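Local atomic coordinates of 4-hydroxybutyrate CoA-transferase (Porphyromonas gingivalis, PDB entry 3EH7), a protein that probably transfers coenzyme A between acyl-CoA thioesters and small carboxylic acids such as acetate. Residues E29-C43 with D116-S128. Residues are numbered along the deposited sequence; the frame is centred on the assembly and turned at random.
Sequences ERVALSHAAGVPQSC and DILHIDVAIVQLS
Val31, Ala32 and Leu33 pair in parallel with Val122, Ala123 and Ile124. The axes of strands 30-33 and 122-127 come within 4.6 Å, their directions 20° apart, as neighbours inside the six-stranded parallel sheet of the N-terminal acetyl-CoA hydrolase/transferase domain. The backbone ladder climbs from Val122 N to Arg30 O, Ala32 N to Val122 O, Ile124 N to Ala32 O and Ser34 N to Ile124 O. Arg30 O also accepts from Asp121 N.

At the start of the pair, Asp121 OD2 takes Arg30 N at 2.9 Å with its anti side, in a nearly straight bond (173°). The carboxylates of Glu29 and Asp121 stack almost parallel, 5° between planes. Their like charges, 4.4 Å between Glu29 OE2 and Asp121 OD1, are probably eased by the salt bridge from Lys26 to Glu29. His119 NE2 also donates to Asp121 OD1 from above its carboxylate plane. The Arg30 chain, bent at chi3, returns NH1 to His119 O (2.8 Å), with Leu118 CD1 over the rim of one guanidinium face, near NE. Glu58 pairs with NH2 of the same arginine.

Ile124 is the central apolar contact. CD1 meets Val31 CG1, CB lies beside Leu33 CD2, and CG2 touches Cys43 CB (3.7 Å) and Pro40 CG. It thus joins the sheet to the start of helix 41-49, where Pro40 is the N-cap. On the other face, Ala32 CB rests on Ile120.

Beyond the last bridge, a side chain continues the ladder: Gln126 N donates to Ser34 OG (2.9 Å). The extended Gln126 chain carries its amide to the turn before the helix, while Asn160 holds OE1. There NE2 donates to Gly38 O at 3.0 Å, approaching from above the carbonyl plane.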
loop_
_atom_site.group_PDB
_atom_site.type_symbol
_atom_site.label_atom_id
_atom_site.label_comp_id
_atom_site.label_asym_id
_atom_site.label_seq_id
_atom_site.Cartn_x
_atom_site.Cartn_y
_atom_site.Cartn_z
ATOM N N GLU A 29 19.931 -2.463 25.580
ATOM C CA GLU A 29 20.046 -1.538 24.445
ATOM C C GLU A 29 19.691 -2.246 23.139
ATOM O O GLU A 29 19.731 -3.477 23.057
ATOM C CB GLU A 29 21.446 -0.910 24.383
ATOM C CG GLU A 29 21.654 0.227 25.425
ATOM C CD GLU A 29 23.005 0.894 25.316
ATOM O OE1 GLU A 29 23.918 0.305 24.679
ATOM O OE2 GLU A 29 23.176 2.013 25.871
ATOM N N ARG A 30 19.268 -1.483 22.145
ATOM C CA ARG A 30 19.066 -2.025 20.808
ATOM C C ARG A 30 20.263 -1.657 19.933
ATOM O O ARG A 30 20.653 -0.492 19.852
ATOM C CB ARG A 30 17.782 -1.520 20.173
ATOM C CG ARG A 30 17.452 -2.271 18.907
ATOM C CD ARG A 30 16.301 -1.686 18.122
ATOM N NE ARG A 30 15.004 -2.229 18.517
ATOM C CZ ARG A 30 14.207 -1.679 19.424
ATOM N NH1 ARG A 30 14.579 -0.575 20.075
ATOM N NH2 ARG A 30 13.046 -2.245 19.710
ATOM N N VAL A 31 20.838 -2.662 19.284
ATOM C CA VAL A 31 22.055 -2.499 18.494
ATOM C C VAL A 31 21.696 -2.811 17.065
ATOM O O VAL A 31 21.171 -3.884 16.803
ATOM C CB VAL A 31 23.136 -3.497 18.951
ATOM C CG1 VAL A 31 24.419 -3.298 18.165
ATOM C CG2 VAL A 31 23.376 -3.372 20.435
ATOM N N ALA A 32 21.937 -1.862 16.157
ATOM C CA ALA A 32 21.712 -2.065 14.730
ATOM C C ALA A 32 23.053 -2.414 14.088
ATOM O O ALA A 32 24.086 -1.875 14.483
ATOM C CB ALA A 32 21.137 -0.819 14.105
ATOM N N LEU A 33 23.040 -3.339 13.137
ATOM C CA LEU A 33 24.257 -3.776 12.445
ATOM C C LEU A 33 24.091 -3.479 11.005
ATOM O O LEU A 33 22.981 -3.548 10.518
ATOM C CB LEU A 33 24.456 -5.288 12.567
ATOM C CG LEU A 33 24.628 -5.908 13.956
ATOM C CD1 LEU A 33 24.838 -7.395 13.799
ATOM C CD2 LEU A 33 25.785 -5.281 14.681
ATOM N N SER A 34 25.191 -3.192 10.313
ATOM C CA SER A 34 25.148 -3.127 8.852
ATOM C C SER A 34 24.461 -4.355 8.277
ATOM O O SER A 34 24.677 -5.480 8.734
ATOM C CB SER A 34 26.549 -3.012 8.228
ATOM O OG SER A 34 27.157 -1.768 8.444
ATOM N N HIS A 35 23.635 -4.118 7.268
ATOM C CA HIS A 35 22.785 -5.134 6.666
ATOM C C HIS A 35 23.551 -6.133 5.802
ATOM O O HIS A 35 24.533 -5.787 5.159
ATOM C CB HIS A 35 21.706 -4.447 5.804
ATOM C CG HIS A 35 20.705 -5.384 5.216
ATOM N ND1 HIS A 35 20.090 -6.367 5.960
ATOM C CD2 HIS A 35 20.162 -5.454 3.975
ATOM C CE1 HIS A 35 19.238 -7.029 5.192
ATOM N NE2 HIS A 35 19.273 -6.506 3.978
ATOM N N ALA A 36 23.062 -7.377 5.795
ATOM C CA ALA A 36 23.434 -8.407 4.817
ATOM C C ALA A 36 24.948 -8.606 4.682
ATOM O O ALA A 36 25.606 -9.021 5.653
ATOM C CB ALA A 36 22.733 -8.147 3.427
ATOM N N ALA A 37 25.502 -8.354 3.500
ATOM C CA ALA A 37 26.902 -8.733 3.218
ATOM C C ALA A 37 27.895 -7.874 3.986
ATOM O O ALA A 37 29.058 -8.273 4.157
ATOM C CB ALA A 37 27.211 -8.674 1.713
ATOM N N GLY A 38 27.430 -6.725 4.469
ATOM C CA GLY A 38 28.278 -5.799 5.188
ATOM C C GLY A 38 28.206 -5.943 6.680
ATOM O O GLY A 38 28.584 -5.053 7.392
ATOM N N VAL A 39 27.684 -7.056 7.157
ATOM C CA VAL A 39 27.624 -7.294 8.598
ATOM C C VAL A 39 29.054 -7.152 9.140
ATOM O O VAL A 39 29.987 -7.693 8.564
ATOM C CB VAL A 39 27.032 -8.701 8.916
ATOM C CG1 VAL A 39 27.681 -9.298 10.139
ATOM C CG2 VAL A 39 25.509 -8.632 9.110
ATOM N N PRO A 40 29.233 -6.384 10.213
ATOM C CA PRO A 40 30.582 -6.162 10.738
ATOM C C PRO A 40 31.126 -7.399 11.486
ATOM O O PRO A 40 30.931 -7.533 12.685
ATOM C CB PRO A 40 30.372 -4.978 11.692
ATOM C CG PRO A 40 28.977 -5.148 12.157
ATOM C CD PRO A 40 28.222 -5.624 10.967
ATOM N N GLN A 41 31.834 -8.263 10.772
ATOM C CA GLN A 41 32.203 -9.573 11.297
ATOM C C GLN A 41 33.056 -9.551 12.563
ATOM O O GLN A 41 32.825 -10.384 13.443
ATOM C CB GLN A 41 32.891 -10.421 10.215
ATOM C CG GLN A 41 31.997 -10.713 9.040
ATOM C CD GLN A 41 32.732 -11.351 7.886
ATOM O OE1 GLN A 41 33.677 -12.137 8.092
ATOM N NE2 GLN A 41 32.318 -11.008 6.655
ATOM N N SER A 42 34.031 -8.641 12.670
ATOM C CA SER A 42 34.888 -8.589 13.880
ATOM C C SER A 42 34.115 -8.218 15.138
ATOM O O SER A 42 34.314 -8.817 16.208
ATOM C CB SER A 42 36.041 -7.599 13.734
ATOM O OG SER A 42 36.799 -7.915 12.601
ATOM N N CYS A 43 33.227 -7.241 15.023
ATOM C CA CYS A 43 32.436 -6.830 16.185
ATOM C C CYS A 43 31.413 -7.883 16.550
ATOM O O CYS A 43 31.153 -8.095 17.725
ATOM C CB CYS A 43 31.770 -5.481 15.971
ATOM S SG CYS A 43 32.973 -4.120 15.968
ATOM N N ASP A 116 12.794 8.463 16.567
ATOM C CA ASP A 116 12.852 7.616 17.755
ATOM C C ASP A 116 11.655 6.688 17.963
ATOM O O ASP A 116 11.474 6.144 19.050
ATOM C CB ASP A 116 13.059 8.475 19.005
ATOM C CG ASP A 116 14.479 8.443 19.512
ATOM O OD1 ASP A 116 15.392 7.930 18.827
ATOM O OD2 ASP A 116 14.685 8.956 20.631
ATOM N N ILE A 117 10.864 6.455 16.925
ATOM C CA ILE A 117 9.828 5.429 16.998
ATOM C C ILE A 117 10.465 4.021 17.008
ATOM O O ILE A 117 9.974 3.132 17.692
ATOM C CB ILE A 117 8.810 5.555 15.865
ATOM C CG1 ILE A 117 8.070 6.894 15.937
ATOM C CG2 ILE A 117 7.811 4.406 15.905
ATOM C CD1 ILE A 117 7.534 7.304 14.602
ATOM N N LEU A 118 11.552 3.829 16.258
ATOM C CA LEU A 118 12.410 2.643 16.390
ATOM C C LEU A 118 13.737 3.148 16.880
ATOM O O LEU A 118 14.526 3.686 16.092
ATOM C CB LEU A 118 12.570 1.914 15.046
ATOM C CG LEU A 118 13.583 0.765 14.932
ATOM C CD1 LEU A 118 13.224 -0.418 15.773
ATOM C CD2 LEU A 118 13.658 0.330 13.486
ATOM N N HIS A 119 13.971 3.010 18.185
ATOM C CA HIS A 119 15.117 3.608 18.822
ATOM C C HIS A 119 16.316 2.680 18.717
ATOM O O HIS A 119 16.230 1.491 19.048
ATOM C CB HIS A 119 14.806 3.915 20.298
ATOM C CG HIS A 119 15.976 4.434 21.072
ATOM N ND1 HIS A 119 16.307 5.772 21.115
ATOM C CD2 HIS A 119 16.912 3.792 21.816
ATOM C CE1 HIS A 119 17.394 5.933 21.855
ATOM N NE2 HIS A 119 17.779 4.747 22.294
ATOM N N ILE A 120 17.444 3.241 18.301
ATOM C CA ILE A 120 18.677 2.494 18.182
ATOM C C ILE A 120 19.713 3.130 19.105
ATOM O O ILE A 120 20.096 4.289 18.923
ATOM C CB ILE A 120 19.173 2.496 16.734
ATOM C CG1 ILE A 120 18.303 1.559 15.904
ATOM C CG2 ILE A 120 20.642 2.094 16.672
ATOM C CD1 ILE A 120 18.353 1.863 14.462
ATOM N N ASP A 121 20.184 2.373 20.085
ATOM C CA ASP A 121 21.139 2.913 20.998
ATOM C C ASP A 121 22.554 2.865 20.421
ATOM O O ASP A 121 23.371 3.744 20.713
ATOM C CB ASP A 121 21.089 2.136 22.306
ATOM C CG ASP A 121 19.727 2.228 22.996
ATOM O OD1 ASP A 121 19.493 3.213 23.717
ATOM O OD2 ASP A 121 18.903 1.317 22.813
ATOM N N VAL A 122 22.844 1.822 19.643
ATOM C CA VAL A 122 24.176 1.558 19.124
ATOM C C VAL A 122 24.077 1.124 17.662
ATOM O O VAL A 122 23.238 0.292 17.317
ATOM C CB VAL A 122 24.874 0.478 19.937
ATOM C CG1 VAL A 122 26.276 0.208 19.393
ATOM C CG2 VAL A 122 24.968 0.904 21.376
ATOM N N ALA A 123 24.897 1.732 16.806
ATOM C CA ALA A 123 25.016 1.333 15.406
ATOM C C ALA A 123 26.423 0.796 15.236
ATOM O O ALA A 123 27.401 1.502 15.523
ATOM C CB ALA A 123 24.796 2.525 14.465
ATOM N N ILE A 124 26.539 -0.458 14.814
ATOM C CA ILE A 124 27.840 -1.004 14.448
ATOM C C ILE A 124 27.805 -1.130 12.928
ATOM O O ILE A 124 27.124 -2.010 12.389
ATOM C CB ILE A 124 28.157 -2.344 15.117
ATOM C CG1 ILE A 124 27.868 -2.304 16.609
ATOM C CG2 ILE A 124 29.634 -2.664 14.969
ATOM C CD1 ILE A 124 28.215 -3.611 17.336
ATOM N N VAL A 125 28.520 -0.233 12.251
ATOM C CA VAL A 125 28.534 -0.243 10.812
ATOM C C VAL A 125 29.919 -0.562 10.245
ATOM O O VAL A 125 30.925 -0.031 10.709
ATOM C CB VAL A 125 27.946 1.071 10.225
ATOM C CG1 VAL A 125 26.450 1.134 10.553
ATOM C CG2 VAL A 125 28.706 2.319 10.703
ATOM N N GLN A 126 29.942 -1.418 9.225
ATOM C CA GLN A 126 31.144 -1.664 8.464
ATOM C C GLN A 126 31.348 -0.587 7.375
ATOM O O GLN A 126 30.417 -0.214 6.672
ATOM C CB GLN A 126 31.150 -3.067 7.876
ATOM C CG GLN A 126 32.493 -3.401 7.300
ATOM C CD GLN A 126 32.556 -4.702 6.554
ATOM O OE1 GLN A 126 33.565 -4.978 5.917
ATOM N NE2 GLN A 126 31.501 -5.526 6.642
ATOM N N LEU A 127 32.582 -0.094 7.273
ATOM C CA LEU A 127 32.916 1.013 6.385
ATOM C C LEU A 127 34.189 0.759 5.592
ATOM O O LEU A 127 35.048 -0.038 5.985
ATOM C CB LEU A 127 33.087 2.301 7.197
ATOM C CG LEU A 127 31.969 2.771 8.140
ATOM C CD1 LEU A 127 32.537 3.820 9.118
ATOM C CD2 LEU A 127 30.752 3.329 7.380
ATOM N N SER A 128 34.314 1.473 4.483
ATOM C CA SER A 128 35.547 1.501 3.729
ATOM C C SER A 128 36.516 2.420 4.424
ATOM O O SER A 128 36.141 3.203 5.295
ATOM C CB SER A 128 35.317 2.023 2.314
ATOM O OG SER A 128 35.084 3.429 2.343
HETATM O O HOH W 1 24.207 4.089 23.605
HETATM O O HOH W 2 22.002 4.735 24.424
HETATM O O HOH W 3 27.420 -0.283 6.393
HETATM O O HOH W 4 30.893 -8.604 6.077
#